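Local coordinates for protein alpha-glucosidase (Pseudoalteromonas sp. K8, PDB 5HQA) that hydrolyses alpha-glucosides as a calcium-binding family 97 glycoside hydrolase that is activated by chloride, at residues Ile125-Val134 with Pro202-Thr210; Ile246-Leu255 with Thr442-Asn450. All blocks are in the same frame, centred on the assembly; numbering follows the deposited sequence.

Contact 1: Ile125-Val134 with Pro202-Thr210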
loop_
_atom_site.group_PDB
_atom_site.type_symbol
_atom_site.label_atom_id
_atom_site.label_comp_id
_atom_site.label_asym_id
_atom_site.label_seq_id
_atom_site.Cartn_x
_atom_site.Cartn_y
_atom_site.Cartn_z
ATOM N N ILE A 125 27.307 -1.694 2.331
ATOM C CA ILE A 125 26.807 -3.046 2.153
ATOM C C ILE A 125 26.644 -3.318 0.665
ATOM O O ILE A 125 26.012 -2.537 -0.060
ATOM C CB ILE A 125 25.477 -3.232 2.892
ATOM C CG1 ILE A 125 25.660 -3.041 4.394
ATOM C CG2 ILE A 125 24.855 -4.608 2.572
ATOM C CD1 ILE A 125 24.341 -2.929 5.114
ATOM N N THR A 126 27.221 -4.429 0.201
ATOM C CA THR A 126 27.029 -4.873 -1.167
ATOM C C THR A 126 26.108 -6.074 -1.275
ATOM O O THR A 126 25.568 -6.318 -2.356
ATOM C CB THR A 126 28.375 -5.216 -1.816
ATOM O OG1 THR A 126 29.069 -6.151 -0.983
ATOM C CG2 THR A 126 29.222 -3.954 -1.967
ATOM N N LYS A 127 25.912 -6.821 -0.190
ATOM C CA LYS A 127 24.948 -7.914 -0.206
ATOM C C LYS A 127 24.470 -8.166 1.212
ATOM O O LYS A 127 25.280 -8.212 2.141
ATOM C CB LYS A 127 25.553 -9.196 -0.798
ATOM C CG LYS A 127 24.513 -10.279 -1.079
ATOM C CD LYS A 127 25.088 -11.425 -1.892
ATOM C CE LYS A 127 25.676 -10.918 -3.200
ATOM N NZ LYS A 127 24.662 -10.302 -4.092
ATOM N N GLU A 128 23.163 -8.315 1.374
ATOM C CA GLU A 128 22.590 -8.861 2.594
ATOM C C GLU A 128 22.323 -10.342 2.335
ATOM O O GLU A 128 21.638 -10.686 1.365
ATOM C CB GLU A 128 21.307 -8.123 2.986
ATOM C CG GLU A 128 20.728 -8.633 4.296
ATOM C CD GLU A 128 19.468 -7.905 4.728
ATOM O OE1 GLU A 128 19.368 -6.675 4.494
ATOM O OE2 GLU A 128 18.579 -8.568 5.316
ATOM N N LEU A 129 22.887 -11.215 3.172
ATOM C CA LEU A 129 22.847 -12.654 2.920
ATOM C C LEU A 129 21.551 -13.312 3.382
ATOM O O LEU A 129 21.373 -14.513 3.144
ATOM C CB LEU A 129 24.041 -13.336 3.596
ATOM C CG LEU A 129 25.410 -12.852 3.107
ATOM C CD1 LEU A 129 26.528 -13.573 3.853
ATOM C CD2 LEU A 129 25.555 -13.056 1.597
ATOM N N THR A 130 20.663 -12.559 4.036
ATOM C CA THR A 130 19.379 -13.055 4.516
ATOM C C THR A 130 18.675 -13.912 3.475
ATOM O O THR A 130 18.496 -13.494 2.327
ATOM C CB THR A 130 18.486 -11.867 4.860
ATOM O OG1 THR A 130 19.188 -11.005 5.755
ATOM C CG2 THR A 130 17.152 -12.345 5.486
ATOM N N GLU A 131 18.240 -15.097 3.894
ATOM C CA GLU A 131 17.462 -15.977 3.037
ATOM C C GLU A 131 16.103 -16.263 3.663
ATOM O O GLU A 131 15.889 -16.079 4.869
ATOM C CB GLU A 131 18.191 -17.309 2.775
ATOM C CG GLU A 131 19.493 -17.176 1.981
ATOM C CD GLU A 131 20.327 -18.453 2.019
ATOM O OE1 GLU A 131 20.051 -19.339 2.876
ATOM O OE2 GLU A 131 21.272 -18.574 1.200
ATOM N N PHE A 132 15.187 -16.716 2.805
ATOM C CA PHE A 132 13.895 -17.288 3.184
ATOM C C PHE A 132 13.816 -18.595 2.399
ATOM O O PHE A 132 13.395 -18.598 1.239
ATOM C CB PHE A 132 12.739 -16.337 2.842
ATOM C CG PHE A 132 12.936 -14.931 3.359
ATOM C CD1 PHE A 132 13.667 -14.007 2.631
ATOM C CD2 PHE A 132 12.397 -14.540 4.579
ATOM C CE1 PHE A 132 13.853 -12.718 3.108
ATOM C CE2 PHE A 132 12.576 -13.259 5.057
ATOM C CZ PHE A 132 13.309 -12.344 4.321
ATOM N N ALA A 133 14.266 -19.696 2.997
ATOM C CA ALA A 133 14.299 -20.984 2.307
ATOM C C ALA A 133 12.970 -21.695 2.544
ATOM O O ALA A 133 12.717 -22.216 3.638
ATOM C CB ALA A 133 15.478 -21.833 2.779
ATOM N N VAL A 134 12.127 -21.729 1.520
ATOM C CA VAL A 134 10.789 -22.292 1.662
ATOM C C VAL A 134 10.858 -23.810 1.566
ATOM O O VAL A 134 11.399 -24.365 0.597
ATOM C CB VAL A 134 9.842 -21.718 0.600
ATOM C CG1 VAL A 134 8.455 -22.340 0.743
ATOM C CG2 VAL A 134 9.774 -20.214 0.734
ATOM N N PRO A 202 16.598 -23.786 -5.679
ATOM C CA PRO A 202 15.125 -23.841 -5.683
ATOM C C PRO A 202 14.531 -23.629 -4.297
ATOM O O PRO A 202 14.923 -24.282 -3.326
ATOM C CB PRO A 202 14.829 -25.246 -6.214
ATOM C CG PRO A 202 16.004 -25.526 -7.123
ATOM C CD PRO A 202 17.189 -24.931 -6.400
ATOM N N GLY A 203 13.585 -22.687 -4.210
ATOM C CA GLY A 203 12.927 -22.345 -2.964
ATOM C C GLY A 203 13.711 -21.443 -2.029
ATOM O O GLY A 203 13.165 -21.026 -0.995
ATOM N N VAL A 204 14.963 -21.118 -2.341
ATOM C CA VAL A 204 15.801 -20.313 -1.456
ATOM C C VAL A 204 15.745 -18.874 -1.957
ATOM O O VAL A 204 16.440 -18.505 -2.911
ATOM C CB VAL A 204 17.241 -20.828 -1.400
ATOM C CG1 VAL A 204 18.052 -19.983 -0.416
ATOM C CG2 VAL A 204 17.274 -22.305 -1.022
ATOM N N PHE A 205 14.935 -18.040 -1.307
ATOM C CA PHE A 205 14.821 -16.640 -1.701
ATOM C C PHE A 205 15.833 -15.812 -0.918
ATOM O O PHE A 205 15.764 -15.734 0.314
ATOM C CB PHE A 205 13.393 -16.146 -1.489
ATOM C CG PHE A 205 12.419 -16.797 -2.414
ATOM C CD1 PHE A 205 11.816 -18.002 -2.072
ATOM C CD2 PHE A 205 12.157 -16.245 -3.662
ATOM C CE1 PHE A 205 10.930 -18.627 -2.948
ATOM C CE2 PHE A 205 11.276 -16.860 -4.547
ATOM C CZ PHE A 205 10.661 -18.056 -4.192
ATOM N N GLN A 206 16.782 -15.211 -1.630
ATOM C CA GLN A 206 17.820 -14.409 -1.000
ATOM C C GLN A 206 17.466 -12.932 -1.110
ATOM O O GLN A 206 16.967 -12.483 -2.146
ATOM C CB GLN A 206 19.171 -14.679 -1.659
ATOM C CG GLN A 206 20.376 -14.095 -0.942
ATOM C CD GLN A 206 21.643 -14.342 -1.745
ATOM O OE1 GLN A 206 21.701 -14.022 -2.935
ATOM N NE2 GLN A 206 22.647 -14.927 -1.116
ATOM N N ALA A 207 17.701 -12.187 -0.026
ATOM C CA ALA A 207 17.553 -10.737 -0.066
ATOM C C ALA A 207 18.418 -10.157 -1.177
ATOM O O ALA A 207 19.601 -10.494 -1.309
ATOM C CB ALA A 207 17.941 -10.117 1.280
ATOM N N ASP A 208 17.814 -9.297 -1.990
ATOM C CA ASP A 208 18.484 -8.661 -3.122
ATOM C C ASP A 208 18.215 -7.165 -2.967
ATOM O O ASP A 208 17.129 -6.690 -3.305
ATOM C CB ASP A 208 17.941 -9.231 -4.433
ATOM C CG ASP A 208 18.696 -8.739 -5.657
ATOM O OD1 ASP A 208 19.107 -7.558 -5.683
ATOM O OD2 ASP A 208 18.857 -9.538 -6.613
ATOM N N LEU A 209 19.175 -6.430 -2.411
ATOM C CA LEU A 209 18.950 -5.033 -2.055
ATOM C C LEU A 209 19.059 -4.151 -3.292
ATOM O O LEU A 209 20.009 -4.272 -4.065
ATOM C CB LEU A 209 19.958 -4.581 -0.999
ATOM C CG LEU A 209 19.885 -5.340 0.328
ATOM C CD1 LEU A 209 20.841 -4.720 1.327
ATOM C CD2 LEU A 209 18.455 -5.335 0.890
ATOM N N THR A 210 18.103 -3.254 -3.470
ATOM C CA THR A 210 18.116 -2.397 -4.651
ATOM C C THR A 210 19.247 -1.381 -4.546
ATOM O O THR A 210 19.293 -0.619 -3.575
ATOM C CB THR A 210 16.770 -1.702 -4.794
ATOM O OG1 THR A 210 15.753 -2.698 -4.943
ATOM C CG2 THR A 210 16.780 -0.810 -6.018
HETATM O O HOH W 1 21.380 -8.410 -1.004
HETATM O O HOH W 2 22.704 -16.127 1.497
HETATM O O HOH W 3 14.188 -24.201 -0.306
#

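Contact 2: Ile246-Leu255 with Thr442-Asn450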
loop_
_atom_site.group_PDB
_atom_site.type_symbol
_atom_site.label_atom_id
_atom_site.label_comp_id
_atom_site.label_asym_id
_atom_site.label_seq_id
_atom_site.Cartn_x
_atom_site.Cartn_y
_atom_site.Cartn_z
ATOM N N ILE A 246 2.832 -5.457 10.452
ATOM C CA ILE A 246 3.615 -4.395 9.812
ATOM C C ILE A 246 3.584 -3.128 10.661
ATOM O O ILE A 246 4.628 -2.531 10.955
ATOM C CB ILE A 246 3.117 -4.124 8.380
ATOM C CG1 ILE A 246 3.269 -5.376 7.501
ATOM C CG2 ILE A 246 3.891 -2.955 7.768
ATOM C CD1 ILE A 246 4.694 -5.933 7.451
ATOM N N LEU A 247 2.391 -2.700 11.083
ATOM C CA LEU A 247 2.309 -1.527 11.951
ATOM C C LEU A 247 3.044 -1.752 13.263
ATOM O O LEU A 247 3.727 -0.848 13.762
ATOM C CB LEU A 247 0.853 -1.173 12.239
ATOM C CG LEU A 247 0.048 -0.534 11.105
ATOM C CD1 LEU A 247 -1.410 -0.437 11.541
ATOM C CD2 LEU A 247 0.602 0.844 10.765
ATOM N N ASN A 248 2.895 -2.942 13.854
ATOM C CA ASN A 248 3.484 -3.188 15.171
ATOM C C ASN A 248 5.003 -3.145 15.149
ATOM O O ASN A 248 5.625 -2.948 16.200
ATOM C CB ASN A 248 3.018 -4.534 15.720
ATOM C CG ASN A 248 1.724 -4.415 16.499
ATOM O OD1 ASN A 248 1.481 -3.399 17.151
ATOM N ND2 ASN A 248 0.886 -5.444 16.434
ATOM N N LEU A 249 5.617 -3.321 13.985
ATOM C CA LEU A 249 7.068 -3.297 13.908
ATOM C C LEU A 249 7.621 -1.904 13.647
ATOM O O LEU A 249 8.838 -1.738 13.597
ATOM C CB LEU A 249 7.547 -4.269 12.829
ATOM C CG LEU A 249 7.331 -5.735 13.206
ATOM C CD1 LEU A 249 7.767 -6.616 12.068
ATOM C CD2 LEU A 249 8.106 -6.098 14.486
ATOM N N ASN A 250 6.768 -0.899 13.490
ATOM C CA ASN A 250 7.229 0.462 13.272
ATOM C C ASN A 250 7.285 1.250 14.577
ATOM O O ASN A 250 6.617 0.923 15.565
ATOM C CB ASN A 250 6.328 1.173 12.267
ATOM C CG ASN A 250 6.717 0.857 10.845
ATOM O OD1 ASN A 250 7.492 1.593 10.229
ATOM N ND2 ASN A 250 6.233 -0.275 10.332
ATOM N N GLU A 251 8.104 2.304 14.563
ATOM C CA GLU A 251 8.239 3.168 15.725
ATOM C C GLU A 251 6.957 3.972 15.938
ATOM O O GLU A 251 6.242 4.282 14.981
ATOM C CB GLU A 251 9.414 4.130 15.557
ATOM C CG GLU A 251 10.771 3.471 15.414
ATOM C CD GLU A 251 11.905 4.481 15.443
ATOM O OE1 GLU A 251 12.255 4.966 16.542
ATOM O OE2 GLU A 251 12.436 4.802 14.361
ATOM N N PRO A 252 6.653 4.333 17.184
ATOM C CA PRO A 252 5.457 5.146 17.439
ATOM C C PRO A 252 5.539 6.522 16.786
ATOM O O PRO A 252 6.620 7.048 16.501
ATOM C CB PRO A 252 5.426 5.265 18.970
ATOM C CG PRO A 252 6.262 4.135 19.460
ATOM C CD PRO A 252 7.325 3.919 18.425
ATOM N N ASN A 253 4.360 7.104 16.570
ATOM C CA ASN A 253 4.171 8.442 16.018
ATOM C C ASN A 253 5.205 9.439 16.531
ATOM O O ASN A 253 5.345 9.644 17.742
ATOM C CB ASN A 253 2.760 8.926 16.372
ATOM C CG ASN A 253 2.527 10.385 16.004
ATOM O OD1 ASN A 253 3.091 10.898 15.037
ATOM N ND2 ASN A 253 1.686 11.059 16.779
ATOM N N LYS A 254 5.919 10.071 15.600
ATOM C CA LYS A 254 6.896 11.105 15.915
ATOM C C LYS A 254 6.396 12.518 15.633
ATOM O O LYS A 254 7.146 13.480 15.851
ATOM C CB LYS A 254 8.190 10.868 15.133
ATOM C CG LYS A 254 8.996 9.654 15.576
ATOM C CD LYS A 254 10.310 9.560 14.780
ATOM C CE LYS A 254 11.037 8.234 14.997
ATOM N NZ LYS A 254 11.222 7.911 16.431
ATOM N N LEU A 255 5.158 12.682 15.163
ATOM C CA LEU A 255 4.670 13.991 14.741
ATOM C C LEU A 255 3.746 14.648 15.759
ATOM O O LEU A 255 3.186 15.710 15.474
ATOM C CB LEU A 255 3.965 13.882 13.385
ATOM C CG LEU A 255 4.857 13.454 12.216
ATOM C CD1 LEU A 255 4.064 13.418 10.927
ATOM C CD2 LEU A 255 6.055 14.389 12.077
ATOM N N THR A 442 5.812 0.219 4.106
ATOM C CA THR A 442 6.397 -0.666 5.110
ATOM C C THR A 442 5.937 -0.283 6.514
ATOM O O THR A 442 6.611 -0.612 7.499
ATOM C CB THR A 442 7.931 -0.688 5.021
ATOM O OG1 THR A 442 8.462 0.624 5.246
ATOM C CG2 THR A 442 8.370 -1.164 3.628
ATOM N N GLY A 443 4.790 0.393 6.619
ATOM C CA GLY A 443 4.195 0.726 7.901
ATOM C C GLY A 443 4.594 2.064 8.482
ATOM O O GLY A 443 4.243 2.346 9.635
ATOM N N LEU A 444 5.301 2.908 7.727
ATOM C CA LEU A 444 5.800 4.153 8.296
ATOM C C LEU A 444 4.692 5.160 8.607
ATOM O O LEU A 444 4.956 6.131 9.329
ATOM C CB LEU A 444 6.836 4.773 7.352
ATOM C CG LEU A 444 8.180 4.043 7.358
ATOM C CD1 LEU A 444 9.013 4.435 6.148
ATOM C CD2 LEU A 444 8.919 4.370 8.655
ATOM N N ARG A 445 3.467 4.952 8.104
ATOM C CA ARG A 445 2.344 5.790 8.524
ATOM C C ARG A 445 2.147 5.778 10.039
ATOM O O ARG A 445 1.570 6.724 10.587
ATOM C CB ARG A 445 1.048 5.340 7.829
ATOM C CG ARG A 445 0.640 3.894 8.164
ATOM C CD ARG A 445 -0.567 3.440 7.343
ATOM N NE ARG A 445 -0.746 1.985 7.360
ATOM C CZ ARG A 445 -1.800 1.347 7.881
ATOM N NH1 ARG A 445 -2.800 2.020 8.459
ATOM N NH2 ARG A 445 -1.860 0.017 7.814
ATOM N N ARG A 446 2.593 4.732 10.737
ATOM C CA ARG A 446 2.515 4.768 12.193
ATOM C C ARG A 446 3.406 5.868 12.748
ATOM O O ARG A 446 2.998 6.643 13.622
ATOM C CB ARG A 446 2.911 3.423 12.795
ATOM C CG ARG A 446 2.933 3.504 14.325
ATOM C CD ARG A 446 3.369 2.222 14.983
ATOM N NE ARG A 446 3.136 2.302 16.417
ATOM C CZ ARG A 446 3.377 1.311 17.269
ATOM N NH1 ARG A 446 3.856 0.155 16.826
ATOM N NH2 ARG A 446 3.130 1.474 18.561
ATOM N N THR A 447 4.632 5.951 12.237
ATOM C CA THR A 447 5.626 6.896 12.727
ATOM C C THR A 447 5.359 8.305 12.212
ATOM O O THR A 447 5.587 9.287 12.930
ATOM C CB THR A 447 7.014 6.428 12.288
ATOM O OG1 THR A 447 7.134 5.018 12.536
ATOM C CG2 THR A 447 8.098 7.171 13.043
ATOM N N TYR A 448 4.892 8.409 10.965
ATOM C CA TYR A 448 4.634 9.680 10.285
ATOM C C TYR A 448 3.212 9.634 9.754
ATOM O O TYR A 448 2.986 9.318 8.579
ATOM C CB TYR A 448 5.635 9.917 9.154
ATOM C CG TYR A 448 7.051 9.874 9.657
ATOM C CD1 TYR A 448 7.604 10.966 10.316
ATOM C CD2 TYR A 448 7.819 8.729 9.520
ATOM C CE1 TYR A 448 8.899 10.927 10.804
ATOM C CE2 TYR A 448 9.114 8.682 10.001
ATOM C CZ TYR A 448 9.644 9.781 10.644
ATOM O OH TYR A 448 10.931 9.726 11.123
ATOM N N PRO A 449 2.225 9.935 10.600
ATOM C CA PRO A 449 0.826 9.745 10.204
ATOM C C PRO A 449 0.339 10.684 9.112
ATOM O O PRO A 449 -0.828 10.571 8.722
ATOM C CB PRO A 449 0.062 9.988 11.510
ATOM C CG PRO A 449 1.075 9.669 12.602
ATOM C CD PRO A 449 2.374 10.157 12.050
ATOM N N ASN A 450 1.157 11.596 8.591
ATOM C CA ASN A 450 0.725 12.358 7.425
ATOM C C ASN A 450 1.047 11.649 6.117
ATOM O O ASN A 450 0.672 12.146 5.051
ATOM C CB ASN A 450 1.350 13.756 7.424
ATOM C CG ASN A 450 2.829 13.723 7.173
ATOM O OD1 ASN A 450 3.540 12.888 7.730
ATOM N ND2 ASN A 450 3.308 14.610 6.308
HETATM O O HOH W 4 3.838 -1.949 18.804
HETATM O O HOH W 5 8.967 3.163 11.989
HETATM O O HOH W 6 2.207 5.190 17.189
#

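Contact 1: Ile125-Val134 with Pro202-Thr210
Opposite its own backbone N (chi1 -177°), CG of Glu128 starts an extended chain, with CB resting 3.8 Å from Leu209 CD1; the two side chains cross at about a right angle. Val204 has CG1 in the equivalent position (chi1 -178°), which sets this methyl 3.7 Å from CD of Glu131, over one face of the carboxylate. The backbones of 131-134 and 204-209 pair as antiparallel strands. Phe132 and Phe205 form the hydrogen-bonded pair, with Phe132 N to Phe205 O at 2.7 Å; Glu131-Gln206 and Ala133-Val204 are the non-hydrogen-bonded pairs on either side. Phe132 O also lies in the plane of the Phe205 ring, at its edge. The ladder closes with an almost straight bond (178°) from Ala207 N to Thr130 O, 2.8 Å. Beyond it the strands part, and a water fills the step, accepting from Glu128 N and Leu209 N and donating to Ala207 O. A second water joins Leu129 O, Glu131 OE2 and Gln206 NE2, while Glu131 OE1 is held by Ala37 N. The buried Glu128 carboxylate is well satisfied: Thr130 OG1 donates to the anti lone pair of OE2 at 2.6 Å, Arg229 adds a salt bridge, and Tyr192 reaches OE1. A leucine in place of Glu128 would probably leave the Arg229 charge without its mate and Thr130 OG1 without this acceptor. Strand 122-134 is flanked by strand 30-42, and 204-209 by 195-199, while Phe132 and Leu209 face strand 224-234 of the second sheet, consistent with the beta-sandwich of the N-terminal domain.

Contact 2: Ile246-Leu255 with Thr442-Asn450
Asn250 meets Thr442 through its amide: ND2 donates to Thr442 O at 2.9 Å, on an in-plane carbonyl lone pair. The same nitrogen gives its other N-H to Ile246 O at 2.8 Å, with Ile246 O in the Asn250 amide plane but ND2 above that carbonyl's plane; two bonds thus fix its rotation. Gly443 lies beside it, where a CB would collide with ND2. Arg446 reaches across with CG anti to the backbone N (chi1 175°) and an extended chain; NH1 donates to Leu247 O at 3.2 Å, and Glu251 and Pro252 backbone atoms lie over one guanidinium face. Leu247 sets CD2 over the centre of the Arg445 guanidinium, 3.7 Å above its plane. Thr447 bonds through both side chain and main chain, OG1 donating to Glu251 O at 2.7 Å and its carbonyl O accepting a nearly straight bond (176°) from Lys254 N. The Lys254 chain runs beside Thr447 CG2, and Leu255 packs CD2 at the Tyr448 ring edge. Around this first shell, one water links Asn250 OD1, Glu251 N and Thr447 OG1; another joins Asn253 N to Arg446 NE. An Asx turn, in which Asn253 OD1 accepts from Leu255 N at 2.7 Å, shapes the end of 246-255. Trp66 makes a cation-pi contact with Arg446, and Glu72 forms a salt bridge with Arg445. The contact joins helix 245-248 and the loop after it to the loop between parallel strands 432-435 and 451-454 of the catalytic domain, of the TIM-barrel clan, with strands 181-187 and 224-234 beside Ile246 and helix 413-428 against Tyr448 and Leu255.

Two ways of building with backbone atoms appear here. Contact 1 is a ladder within the N-terminal domain, largely buried and with no exposed residue among those that touch; contact 2 links that domain to the catalytic one, combining a buried centre with an exposed margin at Glu251, Pro252 and Lys254. In the first, main chain pairs with main chain; in the second, side-chain donors of Asn250, Arg446 and Thr447 bond to carbonyl oxygens of irregular loops, with one direct main-chain bond. Both engage strand 224-234, through Phe132 and Leu209 in contact 1 and through Ile246 in contact 2. Their centres nevertheless lie about 25 Å apart and their nearest atoms about 11 Å, so they do not touch.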